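Local coordinates for protein kappa-carrageenase (Zobellia galactanivorans, PDB 5OCR) that probably hydrolyses kappa-carrageenan, a marine algal polysaccharide, through this family 16 glycoside hydrolase domain of a longer protein, at residues Y182-W194 with V216-W229. Numbering follows the deposited sequence. Where two conformers were deposited one is given.
Sequences YPQEQLNKWRAPW and VDGVEVARKPNKYW. Unlike the reference sequence in segment 182-194: W194 (reference Met). Residue 193 of segment 182-194 comes from a tag, linker or insertion.
K224 turns CG beside its backbone N (chi1 -56°) and bends again at chi2 (-72°), bringing NZ to the carbonyls of the short helix 183-186, while W190, with CG opposite its own N (chi1 -176°), turns one face of its indole to V221. In the beta-jellyroll of this GH16 domain, the contact joins strand 219-225, hairpin partner of 211-216, to the helix and strand 189-191, which pairs with 159-170. K224 NZ donates to Q184 O at 2.9 Å and to L187 O at 3.1 Å, each time from above the carbonyl plane; bonds to P183 O and N188 OD1 are weak. Replacing K224 with methionine would probably leave these carbonyls without their shared donor and the helix less firmly tied to the strand. N188, whose side-chain amide has its strongest polar partner in L162, rests on the A222 methyl (N188 OD1 to A222 CB, 3.3 Å). Farther along, V221 CG1 makes a CH-pi contact 3.5 Å from the centroid of the W190 five-membered ring, nearly on its normal. V216 CG1 touches W190 CZ3 and meets W194, which differs from the reference sequence, at its ring edge. Q186 CG packs on W229 CH2. At the hairpin turn, one water accepts from W194 NE1 at 2.9 Å and donates to D217 OD2, an oxygen also hydrogen-bonded with H201 ND1.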
ATOM      1  N   TYR A 182      -4.953 -17.397   6.071  1.00 22.22           N
ATOM      2  CA  TYR A 182      -6.147 -17.696   5.223  1.00 22.48           C
ATOM      3  C   TYR A 182      -5.788 -17.523   3.741  1.00 22.10           C
ATOM      4  O   TYR A 182      -6.315 -16.660   3.042  1.00 21.73           O
ATOM      5  CB  TYR A 182      -7.378 -16.809   5.638  1.00 22.76           C
ATOM      6  CG  TYR A 182      -7.833 -17.110   7.014  1.00 23.50           C
ATOM      7  CD1 TYR A 182      -8.706 -18.224   7.234  1.00 24.65           C
ATOM      8  CD2 TYR A 182      -7.338 -16.409   8.109  1.00 24.60           C
ATOM      9  CE1 TYR A 182      -9.079 -18.559   8.539  1.00 26.75           C
ATOM     10  CE2 TYR A 182      -7.686 -16.782   9.425  1.00 26.46           C
ATOM     11  CZ  TYR A 182      -8.575 -17.836   9.587  1.00 25.03           C
ATOM     12  OH  TYR A 182      -8.919 -18.223  10.842  1.00 28.16           O
ATOM     13  N   PRO A 183      -4.824 -18.329   3.257  1.00 21.89           N
ATOM     14  CA  PRO A 183      -4.216 -17.926   2.052  1.00 23.08           C
ATOM     15  C   PRO A 183      -5.138 -18.074   0.833  1.00 25.20           C
ATOM     16  O   PRO A 183      -5.067 -17.246  -0.137  1.00 23.41           O
ATOM     17  CB  PRO A 183      -3.015 -18.892   1.933  1.00 23.14           C
ATOM     18  CG  PRO A 183      -3.391 -20.075   2.783  1.00 23.48           C
ATOM     19  CD  PRO A 183      -4.050 -19.401   3.937  1.00 23.24           C
ATOM     20  N   GLN A 184      -6.003 -19.100   0.879  1.00 24.94           N
ATOM     21  CA  GLN A 184      -6.973 -19.268  -0.245  1.00 27.02           C
ATOM     22  C   GLN A 184      -7.931 -18.098  -0.357  1.00 26.50           C
ATOM     23  O   GLN A 184      -8.298 -17.752  -1.497  1.00 26.48           O
ATOM     24  CB  GLN A 184      -7.797 -20.530  -0.061  1.00 30.30           C
ATOM     25  CG  GLN A 184      -8.495 -20.934  -1.325  1.00 35.63           C
ATOM     26  CD  GLN A 184      -7.603 -21.826  -2.104  1.00 38.66           C
ATOM     27  OE1 GLN A 184      -6.594 -21.395  -2.691  1.00 42.14           O
ATOM     28  NE2 GLN A 184      -7.949 -23.102  -2.093  1.00 43.88           N
ATOM     29  N   GLU A 185      -8.312 -17.494   0.804  1.00 23.54           N
ATOM     30  CA  GLU A 185      -9.217 -16.380   0.828  0.50 23.00           C
ATOM     31  C   GLU A 185      -8.541 -15.007   0.650  1.00 22.02           C
ATOM     32  O   GLU A 185      -9.185 -14.074   0.146  1.00 21.70           O
ATOM     33  CB  GLU A 185     -10.069 -16.502   2.093  0.50 24.66           C
ATOM     34  CG  GLU A 185     -10.771 -17.884   2.054  0.50 25.48           C
ATOM     35  CD  GLU A 185     -11.596 -18.164   3.281  0.50 28.19           C
ATOM     36  OE1 GLU A 185     -11.917 -17.189   3.947  0.50 29.59           O
ATOM     37  OE2 GLU A 185     -11.888 -19.363   3.583  0.50 29.23           O
ATOM     38  N   GLN A 186      -7.258 -14.918   1.047  1.00 21.61           N
ATOM     39  CA  GLN A 186      -6.650 -13.613   1.261  1.00 20.00           C
ATOM     40  C   GLN A 186      -5.274 -13.371   0.685  1.00 19.61           C
ATOM     41  O   GLN A 186      -4.835 -12.262   0.680  1.00 21.68           O
ATOM     42  CB  GLN A 186      -6.658 -13.216   2.726  1.00 20.95           C
ATOM     43  CG  GLN A 186      -8.064 -13.106   3.301  1.00 22.33           C
ATOM     44  CD  GLN A 186      -8.093 -12.777   4.733  1.00 22.35           C
ATOM     45  OE1 GLN A 186      -8.939 -13.315   5.465  1.00 23.48           O
ATOM     46  NE2 GLN A 186      -7.166 -11.924   5.187  1.00 20.48           N
ATOM     47  N   LEU A 187      -4.554 -14.391   0.271  1.00 18.95           N
ATOM     48  CA  LEU A 187      -3.146 -14.187  -0.186  1.00 19.21           C
ATOM     49  C   LEU A 187      -3.112 -14.248  -1.696  1.00 19.47           C
ATOM     50  O   LEU A 187      -3.501 -15.285  -2.274  1.00 19.81           O
ATOM     51  CB  LEU A 187      -2.232 -15.293   0.414  1.00 20.95           C
ATOM     52  CG  LEU A 187      -0.723 -15.122   0.182  1.00 21.35           C
ATOM     53  CD1 LEU A 187       0.077 -15.499   1.448  1.00 24.25           C
ATOM     54  CD2 LEU A 187      -0.226 -16.012  -1.000  1.00 22.82           C
ATOM     55  N   ASN A 188      -2.498 -13.226  -2.326  1.00 19.22           N
ATOM     56  CA  ASN A 188      -2.187 -13.316  -3.727  1.00 19.80           C
ATOM     57  C   ASN A 188      -0.728 -12.973  -3.970  1.00 19.28           C
ATOM     58  O   ASN A 188      -0.225 -11.982  -3.471  1.00 19.43           O
ATOM     59  CB  ASN A 188      -3.028 -12.276  -4.504  1.00 20.56           C
ATOM     60  CG  ASN A 188      -4.474 -12.613  -4.512  1.00 21.38           C
ATOM     61  OD1 ASN A 188      -4.889 -13.721  -4.859  1.00 20.50           O
ATOM     62  ND2 ASN A 188      -5.276 -11.664  -4.070  1.00 19.92           N
ATOM     63  N   LYS A 189      -0.055 -13.756  -4.808  1.00 19.36           N
ATOM     64  CA  LYS A 189       1.331 -13.473  -5.207  1.00 19.85           C
ATOM     65  C   LYS A 189       1.318 -13.491  -6.741  1.00 20.96           C
ATOM     66  O   LYS A 189       0.540 -14.269  -7.381  1.00 20.94           O
ATOM     67  CB  LYS A 189       2.239 -14.587  -4.655  1.00 21.99           C
ATOM     68  CG  LYS A 189       2.484 -14.380  -3.154  1.00 22.74           C
ATOM     69  CD  LYS A 189       3.531 -15.353  -2.608  1.00 26.40           C
ATOM     70  CE  LYS A 189       3.889 -15.044  -1.153  1.00 24.07           C
ATOM     71  NZ  LYS A 189       4.776 -13.824  -1.053  1.00 24.77           N
ATOM     72  N   TRP A 190       2.093 -12.598  -7.353  1.00 20.16           N
ATOM     73  CA  TRP A 190       2.279 -12.661  -8.809  1.00 20.10           C
ATOM     74  C   TRP A 190       3.685 -12.324  -9.129  1.00 19.19           C
ATOM     75  O   TRP A 190       4.251 -11.423  -8.529  1.00 19.39           O
ATOM     76  CB  TRP A 190       1.323 -11.691  -9.511  1.00 21.10           C
ATOM     77  CG  TRP A 190       1.376 -11.750 -11.012  1.00 21.60           C
ATOM     78  CD1 TRP A 190       0.840 -12.696 -11.877  1.00 22.30           C
ATOM     79  CD2 TRP A 190       2.011 -10.777 -11.876  1.00 21.62           C
ATOM     80  NE1 TRP A 190       1.105 -12.343 -13.203  1.00 24.07           N
ATOM     81  CE2 TRP A 190       1.800 -11.237 -13.270  1.00 23.11           C
ATOM     82  CE3 TRP A 190       2.664  -9.550 -11.649  1.00 21.62           C
ATOM     83  CZ2 TRP A 190       2.273 -10.511 -14.364  1.00 23.83           C
ATOM     84  CZ3 TRP A 190       3.108  -8.834 -12.767  1.00 22.31           C
ATOM     85  CH2 TRP A 190       2.890  -9.300 -14.081  1.00 22.24           C
ATOM     86  N   ARG A 191       4.309 -13.078 -10.064  1.00 18.69           N
ATOM     87  CA  ARG A 191       5.637 -12.800 -10.559  1.00 18.95           C
ATOM     88  C   ARG A 191       5.663 -12.094 -11.904  1.00 19.25           C
ATOM     89  O   ARG A 191       5.071 -12.602 -12.935  1.00 19.46           O
ATOM     90  CB  ARG A 191       6.491 -14.114 -10.576  1.00 19.39           C
ATOM     91  CG  ARG A 191       7.925 -13.753 -10.896  1.00 19.80           C
ATOM     92  CD  ARG A 191       8.721 -15.142 -10.922  1.00 20.31           C
ATOM     93  NE  ARG A 191      10.155 -14.852 -11.121  1.00 21.34           N
ATOM     94  CZ  ARG A 191      10.997 -14.452 -10.147  1.00 22.42           C
ATOM     95  NH1 ARG A 191      10.510 -14.284  -8.892  1.00 22.21           N
ATOM     96  NH2 ARG A 191      12.298 -14.163 -10.408  1.00 22.23           N
ATOM     97  N   ALA A 192       6.317 -10.906 -11.959  1.00 19.33           N
ATOM     98  CA  ALA A 192       6.296 -10.069 -13.179  1.00 19.31           C
ATOM     99  C   ALA A 192       7.425 -10.543 -14.111  1.00 21.01           C
ATOM    100  O   ALA A 192       8.437 -11.103 -13.610  1.00 20.58           O
ATOM    101  CB  ALA A 192       6.540  -8.599 -12.753  1.00 20.30           C
ATOM    102  N   PRO A 193       7.266 -10.283 -15.412  1.00 22.13           N
ATOM    103  CA  PRO A 193       8.394 -10.591 -16.328  1.00 22.08           C
ATOM    104  C   PRO A 193       9.382  -9.412 -16.407  1.00 24.24           C
ATOM    105  O   PRO A 193      10.368  -9.454 -17.191  1.00 25.88           O
ATOM    106  CB  PRO A 193       7.658 -10.862 -17.656  1.00 22.57           C
ATOM    107  CG  PRO A 193       6.500  -9.867 -17.610  1.00 23.36           C
ATOM    108  CD  PRO A 193       6.029  -9.957 -16.156  1.00 22.10           C
ATOM    109  N   TRP A 194       9.188  -8.348 -15.621  1.00 21.86           N
ATOM    110  CA  TRP A 194      10.050  -7.135 -15.619  1.00 21.62           C
ATOM    111  C   TRP A 194      10.270  -6.732 -14.179  1.00 21.26           C
ATOM    112  O   TRP A 194       9.554  -7.194 -13.287  1.00 20.61           O
ATOM    113  CB  TRP A 194       9.327  -5.964 -16.377  1.00 20.98           C
ATOM    114  CG  TRP A 194       7.816  -6.068 -16.338  1.00 20.70           C
ATOM    115  CD1 TRP A 194       6.922  -6.439 -17.350  1.00 21.57           C
ATOM    116  CD2 TRP A 194       6.957  -5.698 -15.195  1.00 20.19           C
ATOM    117  NE1 TRP A 194       5.621  -6.372 -16.918  1.00 21.33           N
ATOM    118  CE2 TRP A 194       5.582  -5.934 -15.617  1.00 21.16           C
ATOM    119  CE3 TRP A 194       7.201  -5.205 -13.931  1.00 20.38           C
ATOM    120  CZ2 TRP A 194       4.495  -5.668 -14.755  1.00 20.61           C
ATOM    121  CZ3 TRP A 194       6.122  -5.002 -13.059  1.00 19.09           C
ATOM    122  CH2 TRP A 194       4.808  -5.197 -13.475  1.00 20.00           C
ATOM    123  N   VAL A 216      -2.650  -6.189 -13.354  1.00 17.08           N
ATOM    124  CA  VAL A 216      -1.315  -5.552 -13.516  1.00 18.00           C
ATOM    125  C   VAL A 216      -1.175  -5.300 -15.004  1.00 17.97           C
ATOM    126  O   VAL A 216      -1.276  -6.269 -15.809  1.00 18.80           O
ATOM    127  CB  VAL A 216      -0.155  -6.399 -12.928  1.00 17.71           C
ATOM    128  CG1 VAL A 216       1.237  -5.786 -13.221  1.00 18.10           C
ATOM    129  CG2 VAL A 216      -0.414  -6.622 -11.453  1.00 19.41           C
ATOM    130  N   ASP A 217      -0.863  -4.059 -15.407  1.00 18.46           N
ATOM    131  CA  ASP A 217      -0.763  -3.735 -16.817  1.00 19.47           C
ATOM    132  C   ASP A 217      -1.921  -4.297 -17.670  1.00 19.79           C
ATOM    133  O   ASP A 217      -1.694  -4.865 -18.783  1.00 19.80           O
ATOM    134  CB  ASP A 217       0.605  -4.213 -17.361  1.00 20.71           C
ATOM    135  CG  ASP A 217       1.758  -3.293 -16.943  1.00 19.91           C
ATOM    136  OD1 ASP A 217       1.512  -2.170 -16.456  1.00 19.79           O
ATOM    137  OD2 ASP A 217       2.915  -3.686 -17.243  1.00 21.57           O
ATOM    138  N   GLY A 218      -3.089  -4.245 -17.094  1.00 19.53           N
ATOM    139  CA  GLY A 218      -4.368  -4.544 -17.774  1.00 20.01           C
ATOM    140  C   GLY A 218      -4.574  -6.044 -17.899  1.00 21.09           C
ATOM    141  O   GLY A 218      -5.348  -6.486 -18.756  1.00 21.49           O
ATOM    142  N   VAL A 219      -3.872  -6.827 -17.104  1.00 20.62           N
ATOM    143  CA  VAL A 219      -4.039  -8.305 -17.127  1.00 20.24           C
ATOM    144  C   VAL A 219      -4.622  -8.690 -15.791  1.00 20.31           C
ATOM    145  O   VAL A 219      -4.061  -8.321 -14.762  1.00 21.43           O
ATOM    146  CB  VAL A 219      -2.756  -9.039 -17.402  1.00 21.06           C
ATOM    147  CG1 VAL A 219      -2.993 -10.538 -17.338  1.00 21.68           C
ATOM    148  CG2 VAL A 219      -2.148  -8.579 -18.727  1.00 21.23           C
ATOM    149  N   GLU A 220      -5.731  -9.421 -15.742  1.00 20.48           N
ATOM    150  CA  GLU A 220      -6.174  -9.957 -14.425  1.00 20.52           C
ATOM    151  C   GLU A 220      -5.147 -10.933 -13.828  1.00 20.03           C
ATOM    152  O   GLU A 220      -4.757 -11.939 -14.503  1.00 22.40           O
ATOM    153  CB  GLU A 220      -7.532 -10.681 -14.549  1.00 22.26           C
ATOM    154  CG  GLU A 220      -7.902 -11.403 -13.252  1.00 23.00           C
ATOM    155  CD  GLU A 220      -9.341 -12.006 -13.300  1.00 24.46           C
ATOM    156  OE1 GLU A 220     -10.147 -11.649 -14.165  1.00 26.71           O
ATOM    157  OE2 GLU A 220      -9.668 -12.862 -12.467  1.00 27.71           O
ATOM    158  N   VAL A 221      -4.696 -10.693 -12.617  1.00 18.72           N
ATOM    159  CA  VAL A 221      -3.714 -11.568 -11.988  1.00 18.88           C
ATOM    160  C   VAL A 221      -4.273 -12.267 -10.738  1.00 19.55           C
ATOM    161  O   VAL A 221      -3.673 -13.232 -10.266  1.00 20.44           O
ATOM    162  CB  VAL A 221      -2.403 -10.839 -11.609  1.00 18.61           C
ATOM    163  CG1 VAL A 221      -1.727 -10.252 -12.838  1.00 18.22           C
ATOM    164  CG2 VAL A 221      -2.656  -9.715 -10.579  1.00 18.74           C
ATOM    165  N   ALA A 222      -5.432 -11.856 -10.216  1.00 19.38           N
ATOM    166  CA  ALA A 222      -5.945 -12.520  -9.038  1.00 19.65           C
ATOM    167  C   ALA A 222      -7.378 -12.156  -8.843  1.00 19.27           C
ATOM    168  O   ALA A 222      -7.816 -11.115  -9.342  1.00 19.51           O
ATOM    169  CB  ALA A 222      -5.229 -12.081  -7.756  1.00 20.29           C
ATOM    170  N   ARG A 223      -8.099 -13.013  -8.116  1.00 20.31           N
ATOM    171  CA  ARG A 223      -9.486 -12.670  -7.788  1.00 20.42           C
ATOM    172  C   ARG A 223      -9.853 -13.415  -6.541  1.00 21.02           C
ATOM    173  O   ARG A 223      -9.426 -14.592  -6.376  1.00 21.47           O
ATOM    174  CB  ARG A 223     -10.360 -13.075  -8.992  1.00 24.44           C
ATOM    175  CG  ARG A 223     -11.849 -13.056  -8.808  1.00 28.96           C
ATOM    176  CD  ARG A 223     -12.475 -13.756 -10.047  1.00 28.53           C
ATOM    177  NE  ARG A 223     -12.259 -13.059 -11.316  1.00 28.27           N
ATOM    178  CZ  ARG A 223     -13.224 -12.589 -12.110  1.00 30.23           C
ATOM    179  NH1 ARG A 223     -14.496 -12.674 -11.717  1.00 30.18           N
ATOM    180  NH2 ARG A 223     -12.934 -11.998 -13.262  1.00 28.80           N
ATOM    181  N   LYS A 224     -10.617 -12.763  -5.653  1.00 20.39           N
ATOM    182  CA  LYS A 224     -11.045 -13.416  -4.404  1.00 22.18           C
ATOM    183  C   LYS A 224     -12.463 -13.038  -4.073  1.00 21.93           C
ATOM    184  O   LYS A 224     -12.928 -11.939  -4.397  1.00 20.90           O
ATOM    185  CB  LYS A 224     -10.222 -13.025  -3.165  1.00 20.77           C
ATOM    186  CG  LYS A 224      -8.709 -13.252  -3.233  1.00 21.97           C
ATOM    187  CD  LYS A 224      -8.398 -14.720  -3.161  1.00 22.67           C
ATOM    188  CE  LYS A 224      -7.027 -14.819  -2.526  1.00 24.96           C
ATOM    189  NZ  LYS A 224      -6.424 -16.100  -3.027  1.00 26.26           N
ATOM    190  N   PRO A 225     -13.177 -13.950  -3.399  1.00 22.35           N
ATOM    191  CA  PRO A 225     -14.540 -13.505  -2.967  1.00 21.73           C
ATOM    192  C   PRO A 225     -14.466 -12.391  -1.958  1.00 21.87           C
ATOM    193  O   PRO A 225     -13.569 -12.402  -1.122  1.00 22.02           O
ATOM    194  CB  PRO A 225     -15.080 -14.737  -2.182  1.00 23.00           C
ATOM    195  CG  PRO A 225     -14.316 -15.892  -2.812  1.00 24.29           C
ATOM    196  CD  PRO A 225     -12.899 -15.369  -3.084  1.00 22.93           C
ATOM    197  N   ASN A 226     -15.459 -11.494  -1.957  1.00 19.96           N
ATOM    198  CA  ASN A 226     -15.409 -10.322  -0.973  1.00 20.84           C
ATOM    199  C   ASN A 226     -16.089 -10.708   0.320  1.00 20.76           C
ATOM    200  O   ASN A 226     -17.311 -10.498   0.509  1.00 22.36           O
ATOM    201  CB  ASN A 226     -16.055  -9.071  -1.609  1.00 20.00           C
ATOM    202  CG  ASN A 226     -15.822  -7.854  -0.758  1.00 19.37           C
ATOM    203  OD1 ASN A 226     -15.370  -8.040   0.364  1.00 20.70           O
ATOM    204  ND2 ASN A 226     -16.041  -6.656  -1.274  1.00 18.40           N
ATOM    205  N   LYS A 227     -15.326 -11.342   1.216  1.00 22.30           N
ATOM    206  CA  LYS A 227     -15.935 -11.841   2.435  1.00 24.79           C
ATOM    207  C   LYS A 227     -16.128 -10.728   3.432  1.00 24.62           C
ATOM    208  O   LYS A 227     -17.208 -10.606   4.007  1.00 28.86           O
ATOM    209  CB  LYS A 227     -15.052 -12.936   3.053  1.00 26.39           C
ATOM    210  CG  LYS A 227     -15.720 -13.730   4.109  1.00 32.11           C
ATOM    211  CD  LYS A 227     -14.919 -15.060   4.156  1.00 33.46           C
ATOM    212  CE  LYS A 227     -15.264 -15.827   5.388  1.00 40.83           C
ATOM    213  NZ  LYS A 227     -14.330 -16.986   5.268  1.00 39.68           N
ATOM    214  N   TYR A 228     -15.080  -9.946   3.653  1.00 23.64           N
ATOM    215  CA  TYR A 228     -15.081  -9.002   4.794  1.00 22.57           C
ATOM    216  C   TYR A 228     -14.989  -7.559   4.392  1.00 25.37           C
ATOM    217  O   TYR A 228     -15.181  -6.716   5.239  1.00 29.79           O
ATOM    218  CB  TYR A 228     -13.903  -9.329   5.688  1.00 21.66           C
ATOM    219  CG  TYR A 228     -13.985 -10.678   6.333  1.00 22.28           C
ATOM    220  CD1 TYR A 228     -15.120 -11.060   7.060  1.00 23.24           C
ATOM    221  CD2 TYR A 228     -12.901 -11.575   6.242  1.00 22.89           C
ATOM    222  CE1 TYR A 228     -15.170 -12.335   7.690  1.00 24.80           C
ATOM    223  CE2 TYR A 228     -12.939 -12.813   6.853  1.00 23.68           C
ATOM    224  CZ  TYR A 228     -14.076 -13.214   7.526  1.00 25.50           C
ATOM    225  OH  TYR A 228     -14.074 -14.475   8.130  1.00 30.24           O
ATOM    226  N   TRP A 229     -14.662  -7.274   3.116  1.00 22.91           N
ATOM    227  CA  TRP A 229     -14.173  -5.972   2.657  1.00 20.71           C
ATOM    228  C   TRP A 229     -15.280  -5.075   2.163  1.00 21.64           C
ATOM    229  O   TRP A 229     -15.362  -4.700   0.949  1.00 20.12           O
ATOM    230  CB  TRP A 229     -13.028  -6.183   1.617  1.00 19.66           C
ATOM    231  CG  TRP A 229     -11.958  -6.940   2.306  1.00 19.62           C
ATOM    232  CD1 TRP A 229     -10.928  -6.395   3.079  1.00 19.23           C
ATOM    233  CD2 TRP A 229     -11.803  -8.399   2.385  1.00 18.86           C
ATOM    234  NE1 TRP A 229     -10.169  -7.396   3.639  1.00 18.75           N
ATOM    235  CE2 TRP A 229     -10.684  -8.640   3.285  1.00 19.19           C
ATOM    236  CE3 TRP A 229     -12.508  -9.517   1.837  1.00 19.43           C
ATOM    237  CZ2 TRP A 229     -10.273  -9.980   3.612  1.00 18.89           C
ATOM    238  CZ3 TRP A 229     -12.091 -10.849   2.191  1.00 19.04           C
ATOM    239  CH2 TRP A 229     -11.011 -11.037   3.034  1.00 20.09           C
TER
HETATM  240  O   HOH W   1     -11.859 -14.092   0.300  1.00 21.12           O
HETATM  241  O   HOH W   2     -12.472 -19.030   6.897  1.00 42.32           O
HETATM  242  O   HOH W   3       3.468  -5.740 -18.785  1.00 37.66           O